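Local coordinates for protein ecdysteroid-phosphate phosphatase (Bombyx mori, PDB 3C7T) that hydrolyses phosphorylated ecdysteroids to active hormone, ecdysone 22-phosphate above all, through its C-terminal histidine phosphatase (PGM-like) domain, and is also a homodimeric protein tyrosine phosphatase, at residues G99-D102 / G103-A106; K224-Y227 / C228-G231; G254-D257 / W258-I262. All blocks are in the same frame, centred on the assembly; numbering follows the deposited sequence.

Interaction 1 (G99-D102 / G103-A106); sequences GFLD and GLRA
Phe100 and Leu104 both turn CG away from their own backbone nitrogens, Phe100 with chi1 172° and Leu104 with chi1 -169°, so one helical turn apart they lie side by side and point the same way. Leu104 CD2 approaches the ring obliquely, 3.9 Å from Phe100 CE2. Leu101 takes the other common setting, CG beside its backbone N, and its CD2 reaches Ala106 CB at 3.6 Å, the methyl pointing back toward the helix just past its end.

The backbone supplies the frame. Gly103 N bonds to Gly99 O at 3.0 Å and Leu104 N to Phe100 O at 2.9 Å, the last regular turn of helix 91-104. Then Arg105 swings to a positive phi of 52°, and the ladder changes: Ala106 N reaches back to Leu101 O at 3.2 Å, while Arg105 N makes a weak bond to Asp102 O. A water donates to that same Asp102 O at 2.8 Å and weakly accepts from Arg105 NE. The long polar chain of Arg105 suits the exposed helix end, whereas the apolar side chains turn inward: Phe100 and Leu104 pack on Met75 of helix 62-77. The carboxylate of Asp102 has its bond from Gln98.

Such a pair of backward bonds around a residue in the left-handed conformation is a Schellman motif, here ending the helix of the beta-alpha-beta unit formed with strands 84-87 and 112-114.

Interaction 2 (K224-Y227 / C228-G231); sequences KVPY and CALG
Val225, Pro226 and Ala229 come together where the chain turns into strand 230-235, and one backbone hydrogen bond holds the bend. Ala229 N donates to Pro226 O at 2.9 Å, approaching from above the carbonyl plane, 48° out of it. It closes a type II beta turn with Tyr227 and Cys228 at its corners. Cys228 takes the third position with a positive phi of 52°, where glycine is the commonest residue; its side chain pays by bringing CB to 3.2 Å from Tyr227 O.

The apolar contacts all converge on one methyl group. Ala229 CB lies 3.7 Å from Val225 CB and equally close to the Val225 methyl CG2; with CG1 anti to the carbonyl carbon (chi1 -59°), CG2 falls between the backbone N and the carbonyl carbon. Pro226 CD adds a third touch, 3.8 Å from Ala229 CB. A short side chain suits this inside corner, because Ala229 CB is already 3.2 Å from Pro226 O. At the first position only the carbonyl of Pro226 is used by the turn, so the missing N-H costs nothing. Phe256 of the second subunit packs on both Val225 and Ala229, and Tyr227 packs on Arg11.

Further polar partners lie outside the turn. Backbone bonds join Cys228 to His12 and Ala229 to Arg11, and Lys224 NZ hydrogen-bonds a tungstate oxygen.

The chemistry thus divides the work: a compact apolar corner with one internal bond is braced against the C-terminal end of strand 5-11, just where His12, the residue that forms the phosphohistidine intermediate, follows. The cationic Lys224 just before it reaches the oxyanion, consistent with a role in holding the phosphate of a substrate.

Interaction 3 (G254-D257 / W258-I262); sequences GRFD and WRILI
Phe256 leads off the C-terminal contact, its CB carrying the ring away from the backbone N (chi1 180°) so that it leans over the short 3-10 turn 258-261. Going outward, CD2 comes to 4.0 Å from Trp258 N, which lies over one face of the ring toward its rim. CE2 is closer still to the backbone, 3.6 Å from Trp258 CA. Along the opposite rim, CE1 meets Ile260 CG1 obliquely at 3.8 Å. At the tip, CZ stands 3.8 Å from Trp258 CA and 4.0 Å from Leu261 CG, which sits near the ring plane at its edge, the Phe256 and Leu261 side chains crossing at about a right angle. A flat, wide group suits this place because it touches Trp258, Ile260 and Leu261 together; an alanine here would probably leave Ile260 and Leu261 without their shared apolar partner and open a gap beside Trp258 CA.

Asp257 starts the turn. Its carbonyl O accepts Ile260 N at 3.1 Å, a nearly straight bond of 172°. Its carboxylate OD1 takes Arg259 N at 3.2 Å from above the carboxylate plane, an Asx turn that aspartate is well shaped to make. A water donates to Phe256 O at 2.9 Å and accepts from Trp258 N, bridging the bend. Next along, the guanidinium of Arg259 lies over Trp258 CZ2.

Apart from this 3-10 turn the tail has no regular structure; it follows strand 239-241 far out from the body, tied back by Arg255 to Asp37. It lodges against the second subunit, where Leu261 packs on Asp197 of helix 193-204, Ile262 on Val240 of strand 239-241, and Ile260 O accepts from Arg220.

Following the chain from the N terminus, the three contacts come in series; none nests within or crosses another. Interaction 1 closes the end of helix 91-104, in the crossover between two parallel strands of the central sheet. Interaction 2 comes much later, turning the loop after helix 193-204 into strand 230-235, which runs antiparallel beside 5-11; its nearest atoms are about 6 Å from interaction 1, and helix 62-77 packs against both. Interaction 3 shapes the C-terminal tail, its centre about 33 Å from that of interaction 2 within one chain. Across the dimer the gap disappears: the tail of each subunit rests on the 224-231 region of the other.

Interaction 1 (G99-D102 / G103-A106)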
loop_
_atom_site.group_PDB
_atom_site.type_symbol
_atom_site.label_atom_id
_atom_site.label_comp_id
_atom_site.label_asym_id
_atom_site.label_seq_id
_atom_site.Cartn_x
_atom_site.Cartn_y
_atom_site.Cartn_z
ATOM N N GLY A 99 -7.142 7.029 -9.117
ATOM C CA GLY A 99 -6.188 7.124 -7.997
ATOM C C GLY A 99 -5.125 8.173 -8.281
ATOM O O GLY A 99 -4.802 9.003 -7.425
ATOM N N PHE A 100 -4.623 8.192 -9.514
ATOM C CA PHE A 100 -3.613 9.171 -9.899
ATOM C C PHE A 100 -4.161 10.604 -9.694
ATOM O O PHE A 100 -3.525 11.474 -9.063
ATOM C CB PHE A 100 -3.199 8.933 -11.363
ATOM C CG PHE A 100 -2.309 9.996 -11.913
ATOM C CD1 PHE A 100 -0.947 10.009 -11.607
ATOM C CD2 PHE A 100 -2.818 10.977 -12.775
ATOM C CE1 PHE A 100 -0.116 10.994 -12.105
ATOM C CE2 PHE A 100 -1.983 11.962 -13.288
ATOM C CZ PHE A 100 -0.628 11.963 -12.948
ATOM N N LEU A 101 -5.356 10.839 -10.231
ATOM C CA LEU A 101 -6.009 12.155 -10.099
ATOM C C LEU A 101 -6.317 12.522 -8.659
ATOM O O LEU A 101 -6.263 13.705 -8.289
ATOM C CB LEU A 101 -7.285 12.216 -10.978
ATOM C CG LEU A 101 -7.053 12.198 -12.487
ATOM C CD1 LEU A 101 -8.385 12.060 -13.244
ATOM C CD2 LEU A 101 -6.310 13.436 -12.964
ATOM N N ASP A 102 -6.637 11.525 -7.839
ATOM C CA ASP A 102 -6.881 11.762 -6.411
ATOM C C ASP A 102 -5.584 12.239 -5.723
ATOM O O ASP A 102 -5.598 13.178 -4.926
ATOM C CB ASP A 102 -7.395 10.503 -5.714
ATOM C CG ASP A 102 -8.830 10.131 -6.104
ATOM O OD1 ASP A 102 -9.566 10.964 -6.667
ATOM O OD2 ASP A 102 -9.221 8.967 -5.834
ATOM N N GLY A 103 -4.467 11.583 -6.028
ATOM C CA GLY A 103 -3.171 11.937 -5.433
ATOM C C GLY A 103 -2.735 13.322 -5.886
ATOM O O GLY A 103 -2.210 14.138 -5.084
ATOM N N LEU A 104 -2.969 13.591 -7.167
ATOM C CA LEU A 104 -2.682 14.880 -7.804
ATOM C C LEU A 104 -3.538 16.043 -7.271
ATOM O O LEU A 104 -3.155 17.208 -7.384
ATOM C CB LEU A 104 -2.861 14.747 -9.324
ATOM C CG LEU A 104 -2.390 15.845 -10.280
ATOM C CD1 LEU A 104 -0.900 16.162 -10.075
ATOM C CD2 LEU A 104 -2.669 15.473 -11.726
ATOM N N ARG A 105 -4.671 15.722 -6.659
ATOM C CA ARG A 105 -5.692 16.715 -6.326
ATOM C C ARG A 105 -6.055 17.550 -7.552
ATOM O O ARG A 105 -6.207 18.769 -7.472
ATOM C CB ARG A 105 -5.244 17.585 -5.146
ATOM C CG ARG A 105 -5.167 16.806 -3.860
ATOM C CD ARG A 105 -4.657 17.644 -2.682
ATOM N NE ARG A 105 -4.469 16.786 -1.506
ATOM C CZ ARG A 105 -4.166 17.215 -0.278
ATOM N NH1 ARG A 105 -3.983 18.509 -0.021
ATOM N NH2 ARG A 105 -4.024 16.337 0.706
ATOM N N ALA A 106 -6.208 16.870 -8.688
ATOM C CA ALA A 106 -6.593 17.516 -9.926
ATOM C C ALA A 106 -7.976 18.151 -9.752
ATOM O O ALA A 106 -8.781 17.700 -8.912
ATOM C CB ALA A 106 -6.620 16.499 -11.054
HETATM O O HOH W 1 -4.790 13.519 -2.308
#

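Interaction 2 (K224-Y227 / C228-G231)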
loop_
_atom_site.group_PDB
_atom_site.type_symbol
_atom_site.label_atom_id
_atom_site.label_comp_id
_atom_site.label_asym_id
_atom_site.label_seq_id
_atom_site.Cartn_x
_atom_site.Cartn_y
_atom_site.Cartn_z
ATOM N N LYS A 224 7.879 -7.525 -17.363
ATOM C CA LYS A 224 7.016 -6.350 -17.437
ATOM C C LYS A 224 7.530 -5.296 -16.487
ATOM O O LYS A 224 8.036 -5.629 -15.401
ATOM C CB LYS A 224 5.579 -6.687 -17.036
ATOM C CG LYS A 224 4.808 -7.441 -18.068
ATOM C CD LYS A 224 3.359 -7.732 -17.642
ATOM C CE LYS A 224 2.578 -8.288 -18.833
ATOM N NZ LYS A 224 1.226 -8.853 -18.620
ATOM N N VAL A 225 7.381 -4.035 -16.885
ATOM C CA VAL A 225 7.655 -2.923 -15.972
ATOM C C VAL A 225 6.769 -3.090 -14.716
ATOM O O VAL A 225 5.681 -3.676 -14.801
ATOM C CB VAL A 225 7.440 -1.554 -16.650
ATOM C CG1 VAL A 225 8.366 -1.421 -17.887
ATOM C CG2 VAL A 225 5.988 -1.340 -17.032
ATOM N N PRO A 226 7.237 -2.597 -13.557
ATOM C CA PRO A 226 6.488 -2.741 -12.295
ATOM C C PRO A 226 5.116 -2.059 -12.291
ATOM O O PRO A 226 4.841 -1.200 -13.126
ATOM C CB PRO A 226 7.399 -2.047 -11.286
ATOM C CG PRO A 226 8.780 -2.124 -11.905
ATOM C CD PRO A 226 8.529 -1.923 -13.346
ATOM N N TYR A 227 4.266 -2.430 -11.338
ATOM C CA TYR A 227 2.981 -1.744 -11.203
ATOM C C TYR A 227 3.202 -0.257 -11.019
ATOM O O TYR A 227 4.111 0.149 -10.270
ATOM C CB TYR A 227 2.259 -2.269 -9.984
ATOM C CG TYR A 227 1.699 -3.679 -10.068
ATOM C CD1 TYR A 227 0.882 -4.071 -11.140
ATOM C CD2 TYR A 227 1.885 -4.577 -9.016
ATOM C CE1 TYR A 227 0.311 -5.339 -11.172
ATOM C CE2 TYR A 227 1.318 -5.863 -9.038
ATOM C CZ TYR A 227 0.530 -6.231 -10.134
ATOM O OH TYR A 227 -0.061 -7.477 -10.172
ATOM N N CYS A 228 2.382 0.550 -11.696
ATOM C CA CYS A 228 2.519 2.018 -11.698
ATOM C C CYS A 228 3.938 2.516 -12.067
ATOM O O CYS A 228 4.325 3.589 -11.668
ATOM C CB CYS A 228 2.035 2.611 -10.370
ATOM S SG CYS A 228 0.220 2.485 -10.169
ATOM N N ALA A 229 4.683 1.732 -12.848
ATOM C CA ALA A 229 5.900 2.234 -13.496
ATOM C C ALA A 229 5.535 3.464 -14.342
ATOM O O ALA A 229 4.557 3.453 -15.088
ATOM C CB ALA A 229 6.524 1.196 -14.348
ATOM N N LEU A 230 6.337 4.509 -14.196
ATOM C CA LEU A 230 6.076 5.784 -14.837
ATOM C C LEU A 230 7.187 6.096 -15.827
ATOM O O LEU A 230 8.380 6.081 -15.493
ATOM C CB LEU A 230 5.978 6.902 -13.785
ATOM C CG LEU A 230 5.695 8.310 -14.302
ATOM C CD1 LEU A 230 4.279 8.482 -14.873
ATOM C CD2 LEU A 230 5.945 9.349 -13.204
ATOM N N GLY A 231 6.768 6.349 -17.061
ATOM C CA GLY A 231 7.676 6.772 -18.108
ATOM C C GLY A 231 7.389 8.212 -18.465
ATOM O O GLY A 231 6.228 8.671 -18.360
#

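Interaction 3 (G254-D257 / W258-I262)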
loop_
_atom_site.group_PDB
_atom_site.type_symbol
_atom_site.label_atom_id
_atom_site.label_comp_id
_atom_site.label_asym_id
_atom_site.label_seq_id
_atom_site.Cartn_x
_atom_site.Cartn_y
_atom_site.Cartn_z
ATOM N N GLY A 254 1.877 -11.641 3.380
ATOM C CA GLY A 254 0.925 -12.719 3.316
ATOM C C GLY A 254 -0.254 -12.544 4.243
ATOM O O GLY A 254 -0.343 -11.564 5.009
ATOM N N ARG A 255 -1.166 -13.507 4.161
ATOM C CA ARG A 255 -2.438 -13.428 4.853
ATOM C C ARG A 255 -2.358 -14.190 6.191
ATOM O O ARG A 255 -1.999 -15.367 6.221
ATOM C CB ARG A 255 -3.518 -13.998 3.921
ATOM C CG ARG A 255 -4.906 -13.568 4.197
ATOM C CD ARG A 255 -5.804 -13.849 2.963
ATOM N NE ARG A 255 -7.219 -13.576 3.225
ATOM C CZ ARG A 255 -8.092 -14.471 3.680
ATOM N NH1 ARG A 255 -7.712 -15.713 3.933
ATOM N NH2 ARG A 255 -9.355 -14.129 3.888
ATOM N N PHE A 256 -2.672 -13.509 7.291
ATOM C CA PHE A 256 -2.595 -14.106 8.620
ATOM C C PHE A 256 -3.819 -14.989 8.899
ATOM O O PHE A 256 -4.942 -14.619 8.521
ATOM C CB PHE A 256 -2.510 -13.015 9.693
ATOM C CG PHE A 256 -2.433 -13.544 11.088
ATOM C CD1 PHE A 256 -1.428 -14.428 11.445
ATOM C CD2 PHE A 256 -3.336 -13.128 12.047
ATOM C CE1 PHE A 256 -1.335 -14.907 12.713
ATOM C CE2 PHE A 256 -3.243 -13.594 13.341
ATOM C CZ PHE A 256 -2.256 -14.497 13.678
ATOM N N ASP A 257 -3.612 -16.117 9.582
ATOM C CA ASP A 257 -4.730 -16.994 9.997
ATOM C C ASP A 257 -4.756 -17.044 11.532
ATOM O O ASP A 257 -3.905 -17.690 12.161
ATOM C CB ASP A 257 -4.568 -18.399 9.398
ATOM C CG ASP A 257 -5.695 -19.377 9.814
ATOM O OD1 ASP A 257 -6.628 -19.000 10.569
ATOM O OD2 ASP A 257 -5.633 -20.559 9.370
ATOM N N TRP A 258 -5.694 -16.321 12.135
ATOM C CA TRP A 258 -5.701 -16.144 13.594
ATOM C C TRP A 258 -5.748 -17.459 14.371
ATOM O O TRP A 258 -5.343 -17.524 15.548
ATOM C CB TRP A 258 -6.861 -15.243 14.031
ATOM C CG TRP A 258 -8.224 -15.830 13.778
ATOM C CD1 TRP A 258 -8.990 -15.662 12.658
ATOM C CD2 TRP A 258 -8.985 -16.667 14.667
ATOM N NE1 TRP A 258 -10.169 -16.353 12.789
ATOM C CE2 TRP A 258 -10.195 -16.979 14.010
ATOM C CE3 TRP A 258 -8.754 -17.193 15.950
ATOM C CZ2 TRP A 258 -11.190 -17.799 14.595
ATOM C CZ3 TRP A 258 -9.753 -18.019 16.546
ATOM C CH2 TRP A 258 -10.953 -18.299 15.862
ATOM N N ARG A 259 -6.241 -18.504 13.706
ATOM C CA ARG A 259 -6.407 -19.825 14.352
ATOM C C ARG A 259 -5.074 -20.461 14.776
ATOM O O ARG A 259 -5.051 -21.379 15.614
ATOM C CB ARG A 259 -7.225 -20.762 13.452
ATOM C CG ARG A 259 -8.583 -20.157 13.095
ATOM C CD ARG A 259 -9.394 -20.960 12.065
ATOM N NE ARG A 259 -10.575 -20.185 11.637
ATOM C CZ ARG A 259 -11.783 -20.232 12.214
ATOM N NH1 ARG A 259 -12.009 -21.027 13.259
ATOM N NH2 ARG A 259 -12.775 -19.473 11.750
ATOM N N ILE A 260 -3.957 -19.980 14.234
ATOM C CA ILE A 260 -2.652 -20.471 14.708
ATOM C C ILE A 260 -2.362 -20.012 16.151
ATOM O O ILE A 260 -1.463 -20.538 16.825
ATOM C CB ILE A 260 -1.490 -20.070 13.771
ATOM C CG1 ILE A 260 -1.238 -18.562 13.820
ATOM C CG2 ILE A 260 -1.765 -20.557 12.336
ATOM C CD1 ILE A 260 0.002 -18.170 14.578
ATOM N N LEU A 261 -3.120 -19.012 16.613
ATOM C CA LEU A 261 -2.962 -18.523 17.982
ATOM C C LEU A 261 -3.523 -19.489 19.013
ATOM O O LEU A 261 -3.158 -19.429 20.185
ATOM C CB LEU A 261 -3.585 -17.133 18.147
ATOM C CG LEU A 261 -2.901 -16.011 17.357
ATOM C CD1 LEU A 261 -3.715 -14.740 17.496
ATOM C CD2 LEU A 261 -1.475 -15.794 17.836
ATOM N N ILE A 262 -4.414 -20.383 18.589
ATOM C CA ILE A 262 -4.986 -21.346 19.538
ATOM C C ILE A 262 -4.234 -22.676 19.551
ATOM O O ILE A 262 -3.219 -22.804 20.246
ATOM C CB ILE A 262 -6.509 -21.540 19.352
ATOM C CG1 ILE A 262 -6.889 -21.506 17.874
ATOM C CG2 ILE A 262 -7.250 -20.457 20.102
ATOM C CD1 ILE A 262 -8.377 -21.510 17.580
HETATM O O HOH W 2 -6.866 -14.059 10.593
#